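Local coordinates for coenzyme F420-dependent N(5),N(10)-methenyltetrahydromethanopterin reductase-related protein (Desulfurobacterium thermolithotrophum DSM 11699, PDB 6HUZ), which binds the iron-guanylylpyridinol cofactor as a bacterial paralog of [Fe]-hydrogenase and uses tetrahydrofolate derivatives as substrates, at residues G94-I99 against T116-I121; T102-L107 against A111-T116. One frame throughout, in Å; residues are numbered along the deposited sequence.

Interaction 1: residues G94-I99 against T116-I121; sequences GVTFKI and TCTMSI. With FE9 (iron-guanylyl pyridinol cofactor), chain B.
Met-119 meets Phe-97 at about a right angle. Its methyl CE lies 4.1 Å from the centroid of the Phe-97 ring, 29° off the ring normal, an off-centre CH-pi contact. SD sits more obliquely beside the same ring, a Met-aromatic contact. CG of Met-119 is anti to the backbone N (chi1 175°), and bends at chi2 and chi3 turn CE to the ring. Thr-96 slides past Met-119 in the opposite direction, with CG2 3.9 Å from CG of Met-119. Thr-96 OG1 is hydrogen-bonded to Thr-89 OG1, and a water bridges it to Thr-118 O. These segments are the start of helix 95-103 and the loop after strand 112-115, in the Rossmann-like domain that holds the iron-guanylylpyridinol cofactor. Cys-117 SG binds the iron at 2.5 Å. Cys-117 N donates to cofactor O18 over 3.2 Å, nearly straight at 165°. At the guanine end, Ile-99 CD1 lies 3.4 Å from N1A, and Lys-98 NZ makes a weak hydrogen bond to O6A. An alanine in place of Ile-99 would end at CB, and without CG1 and CD1 the guanine would probably lose packing at N1A and C6A. Val-95 CG1 touches the base at N7A.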
ATOM      1  N   GLY A  94       0.465  15.594 -23.134  1.00 64.44           N
ATOM      2  CA  GLY A  94      -0.276  16.746 -23.636  1.00 61.71           C
ATOM      3  C   GLY A  94      -1.363  16.586 -24.677  1.00 55.60           C
ATOM      4  O   GLY A  94      -2.038  17.570 -24.963  1.00 53.79           O
ATOM      5  N   VAL A  95      -1.573  15.392 -25.248  1.00 49.48           N
ATOM      6  CA  VAL A  95      -2.613  15.224 -26.277  1.00 51.23           C
ATOM      7  C   VAL A  95      -4.042  15.426 -25.692  1.00 51.07           C
ATOM      8  O   VAL A  95      -4.850  16.124 -26.304  1.00 51.58           O
ATOM      9  CB  VAL A  95      -2.489  13.865 -27.005  1.00 55.13           C
ATOM     10  CG1 VAL A  95      -3.570  13.723 -28.064  1.00 53.44           C
ATOM     11  CG2 VAL A  95      -1.102  13.693 -27.625  1.00 56.24           C
ATOM     12  N   THR A  96      -4.329  14.806 -24.515  1.00 43.82           N
ATOM     13  CA  THR A  96      -5.623  14.911 -23.841  1.00 40.99           C
ATOM     14  C   THR A  96      -5.883  16.362 -23.421  1.00 44.56           C
ATOM     15  O   THR A  96      -6.980  16.873 -23.635  1.00 42.32           O
ATOM     16  CB  THR A  96      -5.688  13.936 -22.661  1.00 45.25           C
ATOM     17  OG1 THR A  96      -5.494  12.607 -23.157  1.00 38.81           O
ATOM     18  CG2 THR A  96      -7.016  14.004 -21.919  1.00 46.72           C
ATOM     19  N   PHE A  97      -4.873  17.034 -22.847  1.00 39.64           N
ATOM     20  CA  PHE A  97      -5.003  18.436 -22.431  1.00 40.55           C
ATOM     21  C   PHE A  97      -5.341  19.317 -23.617  1.00 46.50           C
ATOM     22  O   PHE A  97      -6.214  20.179 -23.538  1.00 44.90           O
ATOM     23  CB  PHE A  97      -3.668  18.938 -21.825  1.00 43.25           C
ATOM     24  CG  PHE A  97      -3.283  18.384 -20.472  1.00 42.87           C
ATOM     25  CD1 PHE A  97      -4.249  18.065 -19.531  1.00 44.39           C
ATOM     26  CD2 PHE A  97      -1.951  18.245 -20.114  1.00 45.35           C
ATOM     27  CE1 PHE A  97      -3.893  17.584 -18.278  1.00 44.51           C
ATOM     28  CE2 PHE A  97      -1.599  17.772 -18.857  1.00 47.23           C
ATOM     29  CZ  PHE A  97      -2.574  17.438 -17.946  1.00 43.48           C
ATOM     30  N   LYS A  98      -4.635  19.115 -24.722  1.00 45.86           N
ATOM     31  CA  LYS A  98      -4.854  19.903 -25.918  1.00 46.20           C
ATOM     32  C   LYS A  98      -6.300  19.790 -26.395  1.00 49.02           C
ATOM     33  O   LYS A  98      -6.964  20.809 -26.585  1.00 46.21           O
ATOM     34  CB  LYS A  98      -3.878  19.454 -27.020  1.00 51.00           C
ATOM     35  CG  LYS A  98      -3.846  20.369 -28.241  1.00 70.11           C
ATOM     36  CD  LYS A  98      -3.898  19.585 -29.556  1.00 87.06           C
ATOM     37  CE  LYS A  98      -5.314  19.240 -29.955  1.00 94.78           C
ATOM     38  NZ  LYS A  98      -5.367  18.234 -31.047  1.00102.78           N
ATOM     39  N   ILE A  99      -6.790  18.555 -26.579  1.00 48.31           N
ATOM     40  CA  ILE A  99      -8.157  18.318 -27.058  1.00 46.41           C
ATOM     41  C   ILE A  99      -9.178  18.955 -26.124  1.00 48.81           C
ATOM     42  O   ILE A  99     -10.075  19.660 -26.590  1.00 47.11           O
ATOM     43  CB  ILE A  99      -8.422  16.792 -27.237  1.00 48.12           C
ATOM     44  CG1 ILE A  99      -7.500  16.188 -28.313  1.00 49.40           C
ATOM     45  CG2 ILE A  99      -9.878  16.524 -27.602  1.00 45.31           C
ATOM     46  CD1 ILE A  99      -7.151  14.765 -28.090  1.00 53.76           C
ATOM     47  N   THR A 116     -10.943   8.704 -19.629  1.00 31.45           N
ATOM     48  CA  THR A 116     -10.943   7.239 -19.600  1.00 32.03           C
ATOM     49  C   THR A 116      -9.652   6.828 -18.798  1.00 34.95           C
ATOM     50  O   THR A 116      -9.150   7.635 -18.028  1.00 32.96           O
ATOM     51  CB  THR A 116     -11.041   6.675 -21.019  1.00 32.22           C
ATOM     52  OG1 THR A 116      -9.885   7.076 -21.761  1.00 33.14           O
ATOM     53  CG2 THR A 116     -12.316   7.118 -21.719  1.00 31.03           C
ATOM     54  N   CYS A 117      -9.113   5.628 -18.991  1.00 33.82           N
ATOM     55  CA  CYS A 117      -7.925   5.172 -18.261  1.00 33.63           C
ATOM     56  C   CYS A 117      -6.668   5.997 -18.498  1.00 37.27           C
ATOM     57  O   CYS A 117      -5.748   5.868 -17.715  1.00 37.11           O
ATOM     58  CB  CYS A 117      -7.642   3.706 -18.578  1.00 35.54           C
ATOM     59  SG  CYS A 117      -6.738   3.460 -20.144  1.00 41.43           S
ATOM     60  N   THR A 118      -6.582   6.786 -19.579  1.00 33.52           N
ATOM     61  CA  THR A 118      -5.362   7.549 -19.864  1.00 32.20           C
ATOM     62  C   THR A 118      -5.201   8.911 -19.182  1.00 37.80           C
ATOM     63  O   THR A 118      -4.184   9.573 -19.419  1.00 36.69           O
ATOM     64  CB  THR A 118      -5.274   7.764 -21.390  1.00 35.19           C
ATOM     65  OG1 THR A 118      -6.472   8.425 -21.821  1.00 41.34           O
ATOM     66  CG2 THR A 118      -5.096   6.439 -22.146  1.00 32.73           C
ATOM     67  N   MET A 119      -6.164   9.365 -18.385  1.00 36.29           N
ATOM     68  CA  MET A 119      -6.022  10.673 -17.752  1.00 34.23           C
ATOM     69  C   MET A 119      -6.872  10.769 -16.524  1.00 38.54           C
ATOM     70  O   MET A 119      -8.061  10.477 -16.611  1.00 40.86           O
ATOM     71  CB  MET A 119      -6.459  11.767 -18.751  1.00 38.86           C
ATOM     72  CG  MET A 119      -6.468  13.182 -18.174  1.00 43.91           C
ATOM     73  SD  MET A 119      -4.916  13.593 -17.339  1.00 48.77           S
ATOM     74  CE  MET A 119      -3.891  13.908 -18.758  1.00 46.56           C
ATOM     75  N   SER A 120      -6.287  11.176 -15.367  1.00 32.31           N
ATOM     76  CA  SER A 120      -7.094  11.337 -14.166  1.00 30.28           C
ATOM     77  C   SER A 120      -8.025  12.537 -14.387  1.00 34.19           C
ATOM     78  O   SER A 120      -7.578  13.577 -14.895  1.00 30.44           O
ATOM     79  CB  SER A 120      -6.211  11.611 -12.958  1.00 33.97           C
ATOM     80  OG  SER A 120      -6.960  12.269 -11.954  1.00 34.36           O
ATOM     81  N   ILE A 121      -9.310  12.402 -14.020  1.00 31.00           N
ATOM     82  CA  ILE A 121     -10.251  13.504 -14.198  1.00 29.11           C
ATOM     83  C   ILE A 121      -9.867  14.690 -13.318  1.00 31.92           C
ATOM     84  O   ILE A 121     -10.124  15.848 -13.709  1.00 32.66           O
ATOM     85  CB  ILE A 121     -11.740  13.079 -13.976  1.00 28.20           C
ATOM     86  CG1 ILE A 121     -12.701  14.180 -14.498  1.00 28.39           C
ATOM     87  CG2 ILE A 121     -12.052  12.784 -12.490  1.00 32.57           C
ATOM     88  CD1 ILE A 121     -12.604  14.621 -16.053  1.00 31.51           C
TER
HETATM   89  O2  FE9 B 401      -5.378   0.767 -23.355  1.00 34.73           O
HETATM   90 FE   FE9 B 401      -7.831   1.657 -21.461  1.00 38.83          FE
HETATM   91  C1F FE9 B 401      -8.767   0.589 -22.617  1.00 43.65           C
HETATM   92  O1F FE9 B 401      -9.351  -0.070 -23.329  1.00 45.55           O
HETATM   93  C2F FE9 B 401      -8.833   0.973 -20.083  1.00 42.29           C
HETATM   94  O2F FE9 B 401      -9.480   0.568 -19.250  1.00 38.49           O
HETATM   95  C8  FE9 B 401      -8.963   3.178 -21.655  1.00 36.75           C
HETATM   96  O18 FE9 B 401     -10.007   3.304 -21.041  1.00 41.07           O
HETATM   97  C7  FE9 B 401      -8.520   4.276 -22.608  1.00 36.62           C
HETATM   98  C6  FE9 B 401      -7.352   3.713 -23.365  1.00 33.09           C
HETATM   99  N1  FE9 B 401      -6.876   2.451 -22.972  1.00 36.67           N
HETATM  100  C5  FE9 B 401      -6.761   4.462 -24.486  1.00 35.77           C
HETATM  101  C5M FE9 B 401      -7.290   5.825 -24.829  1.00 28.74           C
HETATM  102  C4  FE9 B 401      -5.628   3.860 -25.206  1.00 39.15           C
HETATM  103  C3  FE9 B 401      -5.123   2.525 -24.780  1.00 37.50           C
HETATM  104  C3M FE9 B 401      -3.980   1.837 -25.482  1.00 29.52           C
HETATM  105  C2  FE9 B 401      -5.810   1.831 -23.628  1.00 32.60           C
HETATM  106  O3P FE9 B 401      -5.048   4.610 -26.183  1.00 43.88           O
HETATM  107  P1  FE9 B 401      -5.302   4.376 -27.761  1.00 36.62           P
HETATM  108  O1P FE9 B 401      -5.811   3.030 -27.977  1.00 26.09           O
HETATM  109  O2P FE9 B 401      -3.855   4.451 -28.480  1.00 34.30           O
HETATM  110  O5' FE9 B 401      -6.329   5.507 -28.213  1.00 35.40           O
HETATM  111  C5' FE9 B 401      -5.965   6.874 -28.318  1.00 33.42           C
HETATM  112  C4' FE9 B 401      -6.667   7.408 -29.561  1.00 29.23           C
HETATM  113  O4' FE9 B 401      -6.495   8.818 -29.637  1.00 33.96           O
HETATM  114  C1' FE9 B 401      -6.419   9.171 -31.012  1.00 30.10           C
HETATM  115  C2' FE9 B 401      -5.592   8.058 -31.619  1.00 41.09           C
HETATM  116  O2' FE9 B 401      -5.724   7.937 -33.042  1.00 48.18           O
HETATM  117  C3' FE9 B 401      -6.100   6.838 -30.861  1.00 33.67           C
HETATM  118  O3' FE9 B 401      -7.134   6.142 -31.560  1.00 35.22           O
HETATM  119  N9A FE9 B 401      -5.883  10.539 -31.145  1.00 33.44           N
HETATM  120  C4A FE9 B 401      -6.675  11.585 -31.171  1.00 37.87           C
HETATM  121  N3A FE9 B 401      -8.021  11.724 -31.171  1.00 39.37           N
HETATM  122  C2A FE9 B 401      -8.547  12.963 -31.273  1.00 37.18           C
HETATM  123  N2A FE9 B 401      -9.894  13.060 -31.228  1.00 37.80           N
HETATM  124  N1A FE9 B 401      -7.808  14.082 -31.394  1.00 38.06           N
HETATM  125  C6A FE9 B 401      -6.465  14.054 -31.464  1.00 35.53           C
HETATM  126  O6A FE9 B 401      -5.796  15.097 -31.558  1.00 37.70           O
HETATM  127  C5A FE9 B 401      -5.802  12.756 -31.331  1.00 37.77           C
HETATM  128  N7A FE9 B 401      -4.538  12.305 -31.325  1.00 37.73           N
HETATM  129  C8A FE9 B 401      -4.602  10.954 -31.209  1.00 31.54           C
HETATM  130  O   HOH W   1      -3.864  11.224 -21.496  1.00 37.13           O
HETATM  131  O   HOH W   2      -6.001   0.507 -20.845  1.00 38.05           O

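Interaction 2: residues T102-L107 against A111-T116; sequences TILPYL and AVICTT. With FE9 (iron-guanylyl pyridinol cofactor), chain B.
Leu-107 CG and Ile-113 CG1 both lie anti to the carbonyl carbon, at chi1 -64° and -75°, and each chain runs on extended through chi2. This brings CD1 of Leu-107 against the side of the Ile-113 chain. It lies 3.5 Å from CG1 of Ile-113 and 3.6 Å from CD1 of Ile-113. The two side chains cross at about a right angle. Leu-104 differs, with CG anti to the backbone N (chi1 -165°). Its CD1 reaches CD1 of Ile-113 at 3.8 Å, methyl to methyl, and these chains also cross nearly square. CD1 of Ile-113 is therefore touched by both leucines. Closer to the turn, Leu-107 and Ala-111 meet through their beta carbons, CB to CB 3.7 Å. Their CA atoms are 6.0 Å apart there, against 8.7 Å between the CA atoms of Leu-104 and Ile-113. The backbones thus draw together toward the short connection. All four residues are buried, and the contact is wholly apolar.

This is the second half of a beta-alpha-beta unit, in which strand 84-87, helix 95-103 and strand 112-115 follow one another. Leu-107 also packs on Ala-79 of helix 75-79 and on Ala-85 of strand 84-87. Leu-104 touches Ile-140. Ile-113 also packs on Leu-87 and on Leu-124 of helix 121-127. Strand 112-115 lies in the parallel sheet between strands 84-87 and 141-144.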
ATOM      1  N   THR A 102      -9.196  22.750 -26.364  1.00 49.11           N
ATOM      2  CA  THR A 102      -9.681  23.181 -27.681  1.00 50.20           C
ATOM      3  C   THR A 102     -11.201  23.073 -27.816  1.00 56.49           C
ATOM      4  O   THR A 102     -11.811  23.972 -28.389  1.00 56.33           O
ATOM      5  CB  THR A 102      -8.936  22.371 -28.755  1.00 51.31           C
ATOM      6  OG1 THR A 102      -7.533  22.596 -28.609  1.00 60.77           O
ATOM      7  CG2 THR A 102      -9.354  22.720 -30.163  1.00 53.86           C
ATOM      8  N   ILE A 103     -11.820  21.987 -27.297  1.00 53.03           N
ATOM      9  CA  ILE A 103     -13.286  21.804 -27.410  1.00 50.69           C
ATOM     10  C   ILE A 103     -14.077  22.538 -26.335  1.00 53.91           C
ATOM     11  O   ILE A 103     -15.272  22.761 -26.500  1.00 51.91           O
ATOM     12  CB  ILE A 103     -13.669  20.302 -27.396  1.00 50.73           C
ATOM     13  CG1 ILE A 103     -13.469  19.678 -25.991  1.00 48.06           C
ATOM     14  CG2 ILE A 103     -12.922  19.550 -28.512  1.00 47.25           C
ATOM     15  CD1 ILE A 103     -13.814  18.193 -25.846  1.00 46.28           C
ATOM     16  N   LEU A 104     -13.423  22.898 -25.230  1.00 51.84           N
ATOM     17  CA  LEU A 104     -14.072  23.584 -24.111  1.00 53.21           C
ATOM     18  C   LEU A 104     -15.019  24.764 -24.496  1.00 57.64           C
ATOM     19  O   LEU A 104     -16.116  24.833 -23.953  1.00 57.30           O
ATOM     20  CB  LEU A 104     -12.988  24.042 -23.119  1.00 53.41           C
ATOM     21  CG  LEU A 104     -13.430  24.450 -21.734  1.00 57.37           C
ATOM     22  CD1 LEU A 104     -13.972  23.264 -20.967  1.00 57.66           C
ATOM     23  CD2 LEU A 104     -12.260  25.025 -20.973  1.00 61.07           C
ATOM     24  N   PRO A 105     -14.662  25.696 -25.401  1.00 53.33           N
ATOM     25  CA  PRO A 105     -15.601  26.789 -25.712  1.00 55.31           C
ATOM     26  C   PRO A 105     -16.782  26.412 -26.601  1.00 54.28           C
ATOM     27  O   PRO A 105     -17.705  27.215 -26.739  1.00 57.44           O
ATOM     28  CB  PRO A 105     -14.732  27.835 -26.441  1.00 59.05           C
ATOM     29  CG  PRO A 105     -13.436  27.177 -26.739  1.00 62.60           C
ATOM     30  CD  PRO A 105     -13.400  25.804 -26.161  1.00 55.39           C
ATOM     31  N   TYR A 106     -16.747  25.219 -27.220  1.00 47.88           N
ATOM     32  CA  TYR A 106     -17.791  24.779 -28.149  1.00 49.77           C
ATOM     33  C   TYR A 106     -18.820  23.804 -27.596  1.00 52.93           C
ATOM     34  O   TYR A 106     -19.854  23.641 -28.222  1.00 51.98           O
ATOM     35  CB  TYR A 106     -17.114  24.136 -29.351  1.00 50.61           C
ATOM     36  CG  TYR A 106     -16.141  25.063 -30.045  1.00 53.41           C
ATOM     37  CD1 TYR A 106     -16.572  25.933 -31.039  1.00 59.43           C
ATOM     38  CD2 TYR A 106     -14.788  25.061 -29.718  1.00 54.16           C
ATOM     39  CE1 TYR A 106     -15.683  26.777 -31.696  1.00 60.42           C
ATOM     40  CE2 TYR A 106     -13.886  25.898 -30.375  1.00 57.00           C
ATOM     41  CZ  TYR A 106     -14.342  26.757 -31.367  1.00 63.55           C
ATOM     42  OH  TYR A 106     -13.496  27.603 -32.049  1.00 57.59           O
ATOM     43  N   LEU A 107     -18.550  23.141 -26.456  1.00 47.71           N
ATOM     44  CA  LEU A 107     -19.494  22.176 -25.895  1.00 43.60           C
ATOM     45  C   LEU A 107     -20.796  22.873 -25.528  1.00 49.47           C
ATOM     46  O   LEU A 107     -20.778  24.056 -25.204  1.00 48.44           O
ATOM     47  CB  LEU A 107     -18.867  21.437 -24.687  1.00 40.25           C
ATOM     48  CG  LEU A 107     -17.654  20.568 -25.033  1.00 43.58           C
ATOM     49  CD1 LEU A 107     -16.844  20.173 -23.760  1.00 39.47           C
ATOM     50  CD2 LEU A 107     -18.055  19.344 -25.837  1.00 44.40           C
ATOM     51  N   ALA A 111     -22.622  20.671 -20.631  1.00 40.51           N
ATOM     52  CA  ALA A 111     -22.005  19.445 -21.144  1.00 42.25           C
ATOM     53  C   ALA A 111     -21.067  18.867 -20.064  1.00 41.41           C
ATOM     54  O   ALA A 111     -20.635  19.610 -19.179  1.00 41.95           O
ATOM     55  CB  ALA A 111     -21.181  19.749 -22.381  1.00 43.89           C
ATOM     56  N   VAL A 112     -20.734  17.564 -20.141  1.00 33.81           N
ATOM     57  CA  VAL A 112     -19.808  16.935 -19.177  1.00 32.63           C
ATOM     58  C   VAL A 112     -18.647  16.335 -19.995  1.00 40.47           C
ATOM     59  O   VAL A 112     -18.882  15.701 -21.019  1.00 42.30           O
ATOM     60  CB  VAL A 112     -20.485  15.899 -18.222  1.00 34.67           C
ATOM     61  CG1 VAL A 112     -21.290  14.856 -18.989  1.00 35.33           C
ATOM     62  CG2 VAL A 112     -19.469  15.226 -17.257  1.00 33.43           C
ATOM     63  N   ILE A 113     -17.396  16.573 -19.555  1.00 39.49           N
ATOM     64  CA  ILE A 113     -16.194  16.054 -20.200  1.00 37.65           C
ATOM     65  C   ILE A 113     -15.793  14.825 -19.367  1.00 38.88           C
ATOM     66  O   ILE A 113     -15.708  14.940 -18.149  1.00 38.09           O
ATOM     67  CB  ILE A 113     -15.067  17.130 -20.206  1.00 40.55           C
ATOM     68  CG1 ILE A 113     -15.363  18.206 -21.260  1.00 39.41           C
ATOM     69  CG2 ILE A 113     -13.692  16.493 -20.425  1.00 40.21           C
ATOM     70  CD1 ILE A 113     -14.486  19.463 -21.150  1.00 45.43           C
ATOM     71  N   CYS A 114     -15.555  13.662 -20.013  1.00 33.95           N
ATOM     72  CA  CYS A 114     -15.188  12.431 -19.326  1.00 35.41           C
ATOM     73  C   CYS A 114     -13.851  11.937 -19.753  1.00 39.78           C
ATOM     74  O   CYS A 114     -13.594  11.880 -20.951  1.00 39.39           O
ATOM     75  CB  CYS A 114     -16.227  11.340 -19.565  1.00 37.09           C
ATOM     76  SG  CYS A 114     -17.891  11.765 -19.029  1.00 41.99           S
ATOM     77  N   THR A 115     -13.004  11.515 -18.783  1.00 34.17           N
ATOM     78  CA  THR A 115     -11.724  10.944 -19.170  1.00 33.14           C
ATOM     79  C   THR A 115     -11.907   9.442 -19.099  1.00 35.49           C
ATOM     80  O   THR A 115     -12.932   8.959 -18.592  1.00 34.89           O
ATOM     81  CB  THR A 115     -10.585  11.453 -18.314  1.00 35.64           C
ATOM     82  OG1 THR A 115     -10.859  11.211 -16.926  1.00 33.23           O
ATOM     83  CG2 THR A 115     -10.284  12.937 -18.600  1.00 33.76           C
ATOM     84  N   THR A 116     -10.943   8.704 -19.629  1.00 31.45           N
ATOM     85  CA  THR A 116     -10.943   7.239 -19.600  1.00 32.03           C
ATOM     86  C   THR A 116      -9.652   6.828 -18.798  1.00 34.95           C
ATOM     87  O   THR A 116      -9.150   7.635 -18.028  1.00 32.96           O
ATOM     88  CB  THR A 116     -11.041   6.675 -21.019  1.00 32.22           C
ATOM     89  OG1 THR A 116      -9.885   7.076 -21.761  1.00 33.14           O
ATOM     90  CG2 THR A 116     -12.316   7.118 -21.719  1.00 31.03           C
TER
HETATM   91  O2  FE9 B 401      -5.378   0.767 -23.355  1.00 34.73           O
HETATM   92 FE   FE9 B 401      -7.831   1.657 -21.461  1.00 38.83          FE
HETATM   93  C1F FE9 B 401      -8.767   0.589 -22.617  1.00 43.65           C
HETATM   94  O1F FE9 B 401      -9.351  -0.070 -23.329  1.00 45.55           O
HETATM   95  C2F FE9 B 401      -8.833   0.973 -20.083  1.00 42.29           C
HETATM   96  O2F FE9 B 401      -9.480   0.568 -19.250  1.00 38.49           O
HETATM   97  C8  FE9 B 401      -8.963   3.178 -21.655  1.00 36.75           C
HETATM   98  O18 FE9 B 401     -10.007   3.304 -21.041  1.00 41.07           O
HETATM   99  C7  FE9 B 401      -8.520   4.276 -22.608  1.00 36.62           C
HETATM  100  C6  FE9 B 401      -7.352   3.713 -23.365  1.00 33.09           C
HETATM  101  N1  FE9 B 401      -6.876   2.451 -22.972  1.00 36.67           N
HETATM  102  C5  FE9 B 401      -6.761   4.462 -24.486  1.00 35.77           C
HETATM  103  C5M FE9 B 401      -7.290   5.825 -24.829  1.00 28.74           C
HETATM  104  C4  FE9 B 401      -5.628   3.860 -25.206  1.00 39.15           C
HETATM  105  C3  FE9 B 401      -5.123   2.525 -24.780  1.00 37.50           C
HETATM  106  C3M FE9 B 401      -3.980   1.837 -25.482  1.00 29.52           C
HETATM  107  C2  FE9 B 401      -5.810   1.831 -23.628  1.00 32.60           C
HETATM  108  O3P FE9 B 401      -5.048   4.610 -26.183  1.00 43.88           O
HETATM  109  P1  FE9 B 401      -5.302   4.376 -27.761  1.00 36.62           P
HETATM  110  O1P FE9 B 401      -5.811   3.030 -27.977  1.00 26.09           O
HETATM  111  O2P FE9 B 401      -3.855   4.451 -28.480  1.00 34.30           O
HETATM  112  O5' FE9 B 401      -6.329   5.507 -28.213  1.00 35.40           O
HETATM  113  C5' FE9 B 401      -5.965   6.874 -28.318  1.00 33.42           C
HETATM  114  C4' FE9 B 401      -6.667   7.408 -29.561  1.00 29.23           C
HETATM  115  O4' FE9 B 401      -6.495   8.818 -29.637  1.00 33.96           O
HETATM  116  C1' FE9 B 401      -6.419   9.171 -31.012  1.00 30.10           C
HETATM  117  C2' FE9 B 401      -5.592   8.058 -31.619  1.00 41.09           C
HETATM  118  O2' FE9 B 401      -5.724   7.937 -33.042  1.00 48.18           O
HETATM  119  C3' FE9 B 401      -6.100   6.838 -30.861  1.00 33.67           C
HETATM  120  O3' FE9 B 401      -7.134   6.142 -31.560  1.00 35.22           O
HETATM  121  N9A FE9 B 401      -5.883  10.539 -31.145  1.00 33.44           N
HETATM  122  C4A FE9 B 401      -6.675  11.585 -31.171  1.00 37.87           C
HETATM  123  N3A FE9 B 401      -8.021  11.724 -31.171  1.00 39.37           N
HETATM  124  C2A FE9 B 401      -8.547  12.963 -31.273  1.00 37.18           C
HETATM  125  N2A FE9 B 401      -9.894  13.060 -31.228  1.00 37.80           N
HETATM  126  N1A FE9 B 401      -7.808  14.082 -31.394  1.00 38.06           N
HETATM  127  C6A FE9 B 401      -6.465  14.054 -31.464  1.00 35.53           C
HETATM  128  O6A FE9 B 401      -5.796  15.097 -31.558  1.00 37.70           O
HETATM  129  C5A FE9 B 401      -5.802  12.756 -31.331  1.00 37.77           C
HETATM  130  N7A FE9 B 401      -4.538  12.305 -31.325  1.00 37.73           N
HETATM  131  C8A FE9 B 401      -4.602  10.954 -31.209  1.00 31.54           C
HETATM  132  O   HOH W   2      -6.001   0.507 -20.845  1.00 38.05           O

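In the fold
From the N terminus, the chain passes through strand 84-87 and enters helix 95-103, whose first residues belong to interaction 1. The end of this helix and the residues after it form one side of interaction 2. After three intervening residues the chain reaches the 111-116 segment, and interaction 2 closes this short loop. Strand 112-115 then leads into the 116-121 loop, where interaction 1 closes the wider one. Interaction 2 is nested inside it. The two share Thr-116, and their centres are about 11 Å apart. Interaction 2 ties the end of the helix to the strand. Interaction 1 ties the start of the helix to the cofactor-binding loop before helix 121-127.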